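Local atomic coordinates of GTPase activator-like protein (Chaetomium thermophilum, PDB entry 6SSH), a protein that probably stimulates GTP hydrolysis by a small GTPase, this chain being the Rap/ran-GAP-type GAP domain of a longer TSC2-like protein. Residues 77-80 with 81-84; 160-163 with 164-168. All coordinates share one frame; numbering follows the deposited sequence.

Contact 1 of 2, residues 77-80 with 81-84. With EDO (1,2-ethanediol), chain E; EDO (1,2-ethanediol), chain B.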
ATOM      1  N   HIS A  77      -3.600  -4.939   1.615  1.00  8.60           N
ATOM      2  CA  HIS A  77      -3.929  -4.663   3.018  1.00  8.17           C
ATOM      3  C   HIS A  77      -3.984  -3.170   3.152  1.00  8.38           C
ATOM      4  O   HIS A  77      -2.948  -2.518   3.317  1.00  8.83           O
ATOM      5  CB  HIS A  77      -2.916  -5.232   3.979  1.00  7.65           C
ATOM      6  CG  HIS A  77      -2.814  -6.712   3.977  1.00  8.63           C
ATOM      7  ND1 HIS A  77      -1.654  -7.359   4.350  1.00  9.27           N
ATOM      8  CD2 HIS A  77      -3.758  -7.677   3.809  1.00 11.09           C
ATOM      9  CE1 HIS A  77      -1.881  -8.667   4.379  1.00 10.19           C
ATOM     10  NE2 HIS A  77      -3.162  -8.888   4.058  1.00 10.86           N
ATOM     11  N   VAL A  78      -5.156  -2.590   3.000  1.00  8.77           N
ATOM     12  CA  VAL A  78      -5.337  -1.146   2.823  1.00  8.16           C
ATOM     13  C   VAL A  78      -5.728  -0.566   4.199  1.00  8.53           C
ATOM     14  O   VAL A  78      -6.839  -0.789   4.661  1.00  8.65           O
ATOM     15  CB  VAL A  78      -6.391  -0.816   1.797  1.00  8.64           C
ATOM     16  CG1 VAL A  78      -6.458   0.679   1.580  1.00 10.12           C
ATOM     17  CG2 VAL A  78      -6.074  -1.566   0.454  1.00  9.36           C
ATOM     18  N   THR A  79      -4.842   0.150   4.840  1.00  8.60           N
ATOM     19  CA  THR A  79      -5.099   0.564   6.231  1.00  8.75           C
ATOM     20  C   THR A  79      -6.321   1.451   6.302  1.00  8.69           C
ATOM     21  O   THR A  79      -7.045   1.355   7.282  1.00  9.23           O
ATOM     22  CB  THR A  79      -3.852   1.140   6.889  1.00  9.82           C
ATOM     23  OG1 THR A  79      -3.371   2.249   6.119  1.00 11.21           O
ATOM     24  CG2 THR A  79      -2.777   0.076   7.019  1.00 10.68           C
ATOM     25  N   THR A  80      -6.630   2.277   5.310  1.00  8.45           N
ATOM     26  CA  THR A  80      -7.803   3.125   5.341  1.00  8.87           C
ATOM     27  C   THR A  80      -9.114   2.289   5.197  1.00  9.16           C
ATOM     28  O   THR A  80     -10.185   2.808   5.516  1.00 10.73           O
ATOM     29  CB  THR A  80      -7.807   4.225   4.306  1.00  9.73           C
ATOM     30  OG1 THR A  80      -7.640   3.636   2.989  1.00 10.67           O
ATOM     31  CG2 THR A  80      -6.676   5.254   4.548  1.00 11.26           C
ATOM     32  N   GLN A  81      -9.023   1.041   4.709  1.00  9.26           N
ATOM     33  CA  GLN A  81     -10.210   0.134   4.652  1.00 10.59           C
ATOM     34  C   GLN A  81     -10.513  -0.499   6.003  1.00 10.83           C
ATOM     35  O   GLN A  81     -11.551  -1.157   6.164  1.00 10.84           O
ATOM     36  CB  GLN A  81      -9.998  -0.964   3.591  1.00 10.03           C
ATOM     37  CG  GLN A  81     -10.027  -0.472   2.160  1.00 10.39           C
ATOM     38  CD  GLN A  81     -11.353   0.078   1.685  1.00 11.01           C
ATOM     39  OE1 GLN A  81     -11.441   1.137   1.147  1.00 11.86           O
ATOM     40  NE2 GLN A  81     -12.437  -0.671   1.913  1.00 12.82           N
ATOM     41  N   MET A  82      -9.565  -0.435   6.925  1.00  9.09           N
ATOM     42  CA  MET A  82      -9.647  -1.128   8.209  1.00  8.48           C
ATOM     43  C   MET A  82     -10.227  -0.191   9.244  1.00 10.02           C
ATOM     44  O   MET A  82      -9.867   0.975   9.290  1.00 11.41           O
ATOM     45  CB  MET A  82      -8.270  -1.608   8.642  1.00  8.50           C
ATOM     46  CG  MET A  82      -7.591  -2.536   7.628  1.00  9.17           C
ATOM     47  SD  MET A  82      -5.890  -2.817   8.110  1.00  9.39           S
ATOM     48  CE  MET A  82      -5.260  -3.710   6.642  1.00  9.84           C
ATOM     49  N   PRO A  83     -11.122  -0.694  10.116  1.00  9.97           N
ATOM     50  CA  PRO A  83     -11.742   0.199  11.111  1.00 12.31           C
ATOM     51  C   PRO A  83     -10.727   0.687  12.138  1.00  9.96           C
ATOM     52  O   PRO A  83      -9.787   0.005  12.499  1.00 11.08           O
ATOM     53  CB  PRO A  83     -12.811  -0.687  11.780  1.00 11.92           C
ATOM     54  CG  PRO A  83     -12.479  -2.040  11.412  1.00 16.66           C
ATOM     55  CD  PRO A  83     -11.609  -2.095  10.211  1.00 11.10           C
ATOM     56  N   THR A  84     -10.979   1.929  12.568  1.00 10.84           N
ATOM     57  CA  THR A  84     -10.222   2.522  13.665  1.00 10.73           C
ATOM     58  C   THR A  84     -11.129   2.665  14.867  1.00 11.32           C
ATOM     59  O   THR A  84     -12.236   3.224  14.757  1.00 13.52           O
ATOM     60  CB  THR A  84      -9.730   3.905  13.243  1.00 11.53           C
ATOM     61  OG1 THR A  84      -8.823   3.775  12.132  1.00 12.17           O
ATOM     62  CG2 THR A  84      -9.039   4.643  14.330  1.00 13.57           C
TER
HETATM   63  C1  EDO E 304     -14.651   2.114  -0.416  1.00 36.58           C
HETATM   64  O1  EDO E 304     -13.204   2.064  -0.556  1.00 31.32           O
HETATM   65  C2  EDO E 304     -15.400   0.823  -0.019  1.00 30.76           C
HETATM   66  O2  EDO E 304     -15.022   0.298   1.266  1.00 21.09           O
HETATM   67  C1  EDO B 301     -15.023  -0.552   5.989  1.00 16.72           C
HETATM   68  O1  EDO B 301     -15.790  -1.653   6.545  1.00 17.28           O
HETATM   69  C2  EDO B 301     -14.557  -0.861   4.573  1.00 15.65           C
HETATM   70  O2  EDO B 301     -13.662  -1.955   4.538  1.00 12.27           O
HETATM   71  O   HOH W   1     -10.088   3.297   2.044  1.00 12.89           O
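Gln-81 and Val-78 meet at the point where strand 73-78 gives way to a short 3-10 segment, a compact example of a strand end closed by its own backbone. The amide N of Gln-81 reaches Val-78 O at 2.8 Å, and one residue on Met-82 N reaches Thr-79 O at 3.1 Å, two successive i to i+3 bonds. Both donors sit well above the carbonyl planes, and the first is bent, with an N-H...O angle of 140°. Gln-81 lies alongside Val-78, its CG 3.7 Å from Val-78 CB, and then bends at chi2 (-65°), bringing its amide to a water and a 1,2-ethanediol, probably from the crystallisation liquor. The water donates to Gln-81 OE1 at 2.7 Å and also binds Thr-80 OG1; the diol's O2 accepts from Gln-81 NE2 almost straight (175°) and its O1 donates to OE1. The Met-82 chain runs extended beyond CG and reaches five residues back, bringing CE within 3.9 Å of His-77 CB, while His-98 of helix 93-99 touches the same methionine. Farther out, Tyr-30 OH binds Thr-80 OG1, Lys-95 NZ gathers the carbonyls of Thr-79 and Met-82, and Asp-102 OD2 is hydrogen-bonded to His-77 ND1. The Gln-81 amide is thus gripped at both ends, which fixes its orientation in this crystal, Tyr-63 O being the protein's own share through NE2.

Contact 2 of 2, residues 160-163 with 164-168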
ATOM      1  N   VAL A 160      11.154   3.887  -5.062  1.00 18.19           N
ATOM      2  CA  VAL A 160      11.247   2.655  -4.301  1.00 15.97           C
ATOM      3  C   VAL A 160      12.315   2.878  -3.253  1.00 18.88           C
ATOM      4  O   VAL A 160      13.444   3.383  -3.565  1.00 21.14           O
ATOM      5  CB  VAL A 160      11.534   1.450  -5.194  1.00 18.43           C
ATOM      6  CG1 VAL A 160      11.759   0.146  -4.397  1.00 23.38           C
ATOM      7  CG2 VAL A 160      10.486   1.280  -6.209  1.00 20.18           C
ATOM      8  N   MET A 161      12.015   2.521  -2.004  1.00 16.41           N
ATOM      9  CA  MET A 161      12.954   2.618  -0.890  1.00 16.81           C
ATOM     10  C   MET A 161      13.071   1.255  -0.281  1.00 18.62           C
ATOM     11  O   MET A 161      12.059   0.663   0.053  1.00 18.12           O
ATOM     12  CB  MET A 161      12.497   3.611   0.167  1.00 18.14           C
ATOM     13  CG  MET A 161      12.442   5.018  -0.328  1.00 24.58           C
ATOM     14  SD  MET A 161      11.904   6.162   0.925  1.00 28.59           S
ATOM     15  CE  MET A 161      12.956   5.812   2.313  1.00 38.18           C
ATOM     16  N   SER A 162      14.257   0.693  -0.182  1.00 17.31           N
ATOM     17  CA  SER A 162      14.388  -0.675   0.326  1.00 18.12           C
ATOM     18  C   SER A 162      15.529  -0.814   1.289  1.00 18.20           C
ATOM     19  O   SER A 162      16.427   0.064   1.372  1.00 20.68           O
ATOM     20  CB  SER A 162      14.577  -1.660  -0.821  1.00 17.07           C
ATOM     21  OG  SER A 162      15.773  -1.375  -1.547  1.00 20.59           O
ATOM     22  N   GLN A 163      15.529  -1.918   2.031  1.00 16.66           N
ATOM     23  CA  GLN A 163      16.644  -2.194   2.944  1.00 19.41           C
ATOM     24  C   GLN A 163      17.992  -2.168   2.224  1.00 17.70           C
ATOM     25  O   GLN A 163      18.094  -2.450   1.030  1.00 19.48           O
ATOM     26  CB  GLN A 163      16.480  -3.585   3.533  1.00 19.93           C
ATOM     27  CG  GLN A 163      15.268  -3.780   4.347  1.00 22.08           C
ATOM     28  CD  GLN A 163      15.368  -3.129   5.648  1.00 28.77           C
ATOM     29  OE1 GLN A 163      16.431  -2.655   6.036  1.00 30.65           O
ATOM     30  NE2 GLN A 163      14.262  -3.122   6.384  1.00 26.94           N
ATOM     31  N   PRO A 164      19.091  -1.894   2.947  1.00 20.02           N
ATOM     32  CA  PRO A 164      20.402  -1.978   2.303  1.00 19.68           C
ATOM     33  C   PRO A 164      20.699  -3.387   1.786  1.00 20.50           C
ATOM     34  O   PRO A 164      20.387  -4.340   2.500  1.00 23.24           O
ATOM     35  CB  PRO A 164      21.378  -1.639   3.431  1.00 23.70           C
ATOM     36  CG  PRO A 164      20.549  -0.871   4.425  1.00 23.54           C
ATOM     37  CD  PRO A 164      19.151  -1.389   4.323  1.00 22.44           C
ATOM     38  N   GLY A 165      21.178  -3.482   0.564  1.00 22.57           N
ATOM     39  CA  GLY A 165      21.487  -4.770  -0.048  1.00 24.57           C
ATOM     40  C   GLY A 165      20.271  -5.382  -0.755  1.00 22.15           C
ATOM     41  O   GLY A 165      20.447  -6.395  -1.458  1.00 24.02           O
ATOM     42  N   PHE A 166      19.093  -4.769  -0.668  1.00 20.66           N
ATOM     43  CA  PHE A 166      17.915  -5.311  -1.330  1.00 18.73           C
ATOM     44  C   PHE A 166      18.040  -5.016  -2.815  1.00 21.99           C
ATOM     45  O   PHE A 166      18.472  -3.938  -3.214  1.00 20.99           O
ATOM     46  CB  PHE A 166      16.620  -4.718  -0.753  1.00 17.39           C
ATOM     47  CG  PHE A 166      15.409  -5.481  -1.176  1.00 16.11           C
ATOM     48  CD1 PHE A 166      14.769  -5.146  -2.335  1.00 15.93           C
ATOM     49  CD2 PHE A 166      14.984  -6.566  -0.455  1.00 15.46           C
ATOM     50  CE1 PHE A 166      13.686  -5.899  -2.798  1.00 16.50           C
ATOM     51  CE2 PHE A 166      13.901  -7.304  -0.889  1.00 15.62           C
ATOM     52  CZ  PHE A 166      13.243  -6.982  -2.007  1.00 16.77           C
ATOM     53  N   PRO A 167      17.622  -5.957  -3.672  1.00 19.84           N
ATOM     54  CA  PRO A 167      17.749  -5.667  -5.114  1.00 20.36           C
ATOM     55  C   PRO A 167      17.067  -4.355  -5.578  1.00 18.76           C
ATOM     56  O   PRO A 167      15.923  -4.028  -5.206  1.00 19.68           O
ATOM     57  CB  PRO A 167      17.021  -6.849  -5.790  1.00 23.95           C
ATOM     58  CG  PRO A 167      16.724  -7.846  -4.747  1.00 29.02           C
ATOM     59  CD  PRO A 167      17.142  -7.326  -3.396  1.00 19.06           C
ATOM     60  N   GLU A 168      17.738  -3.604  -6.436  1.00 24.13           N
ATOM     61  CA  GLU A 168      17.096  -2.453  -7.047  1.00 27.75           C
ATOM     62  C   GLU A 168      15.951  -2.905  -7.908  1.00 32.16           C
ATOM     63  O   GLU A 168      15.956  -3.994  -8.523  1.00 29.70           O
ATOM     64  CB  GLU A 168      18.096  -1.652  -7.912  1.00 36.59           C
ATOM     65  CG  GLU A 168      19.289  -1.135  -7.175  1.00 42.85           C
ATOM     66  CD  GLU A 168      20.176  -0.258  -8.053  1.00 49.61           C
ATOM     67  OE1 GLU A 168      19.842  -0.065  -9.248  1.00 49.21           O
ATOM     68  OE2 GLU A 168      21.201   0.230  -7.535  1.00 51.48           O
TER
HETATM   69  O   HOH W   2      15.099  -1.490  -4.142  1.00 26.71           O
HETATM   70  O   HOH W   3      18.838  -1.476  -2.170  1.00 39.44           O
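Gln-163 and Phe-166 close a type II beta turn just where strand 155-162 of the mixed sheet ends, and the loop toward strand 176-179 begins from it. Pro-164 takes the first corner. Its ring crosses the Gln-163 side chain obliquely, with CD 3.5 Å from Gln-163 OE1. The glutamine chain bends at chi2 so that OE1 comes beside this CD, and its NE2 finds the carbonyl of Asn-125, so the polar end is tied to the residues just before strand 127-134. Gly-165 supplies the second corner with a phi of 88°, a value that favours glycine and belongs to this turn type. Phe-166 then completes the turn: its N donates to Gln-163 O at 3.0 Å, from above the carbonyl plane, with an N-H...O angle of 157°. The CB of Phe-166 comes within 3.5 Å of Ser-162 OG, and Ser-162 CB meets the ring obliquely. From there chi1 of -166° sets CG opposite the backbone N and carries the ring away from the turn, in between strand 127-134 and helix 183-201, where Val-127, Phe-197 and Ser-198 touch it and Trp-201 meets it edge-to-face. This is how an exposed turn is joined to the buried side of the fold. Pro-167 follows, its CD lying 3.3 Å above the plane of the Phe-166 ring and offset toward the rim, while Trp-201 also touches this proline. Two waters fill in the polar edge. One donates to Phe-166 O and, weakly, to Gln-163 O; the other hydrogen-bonds to Ser-162 OG at 2.7 Å and donates to Pro-167 O at 2.9 Å.

How the contacts relate
Both contacts illustrate how a strand of one mixed sheet is brought to an end by a tight local turn, yet they lie on opposite sides of the chain's centre, with centres about 26 Å apart. Contact 1 is buried and follows strand 73-78; contact 2 is at the surface and follows strand 155-162. In the first, two successive backbone bonds make a 3-10 turn, and flanking polar residues from helices 28-37 and 93-99 take up its hydroxyl and carbonyl groups. In the second, proline and glycine shape a turn closed by one backbone bond, waters serve its carbonyls, and the Phe-166 ring packs inward on helix 183-201.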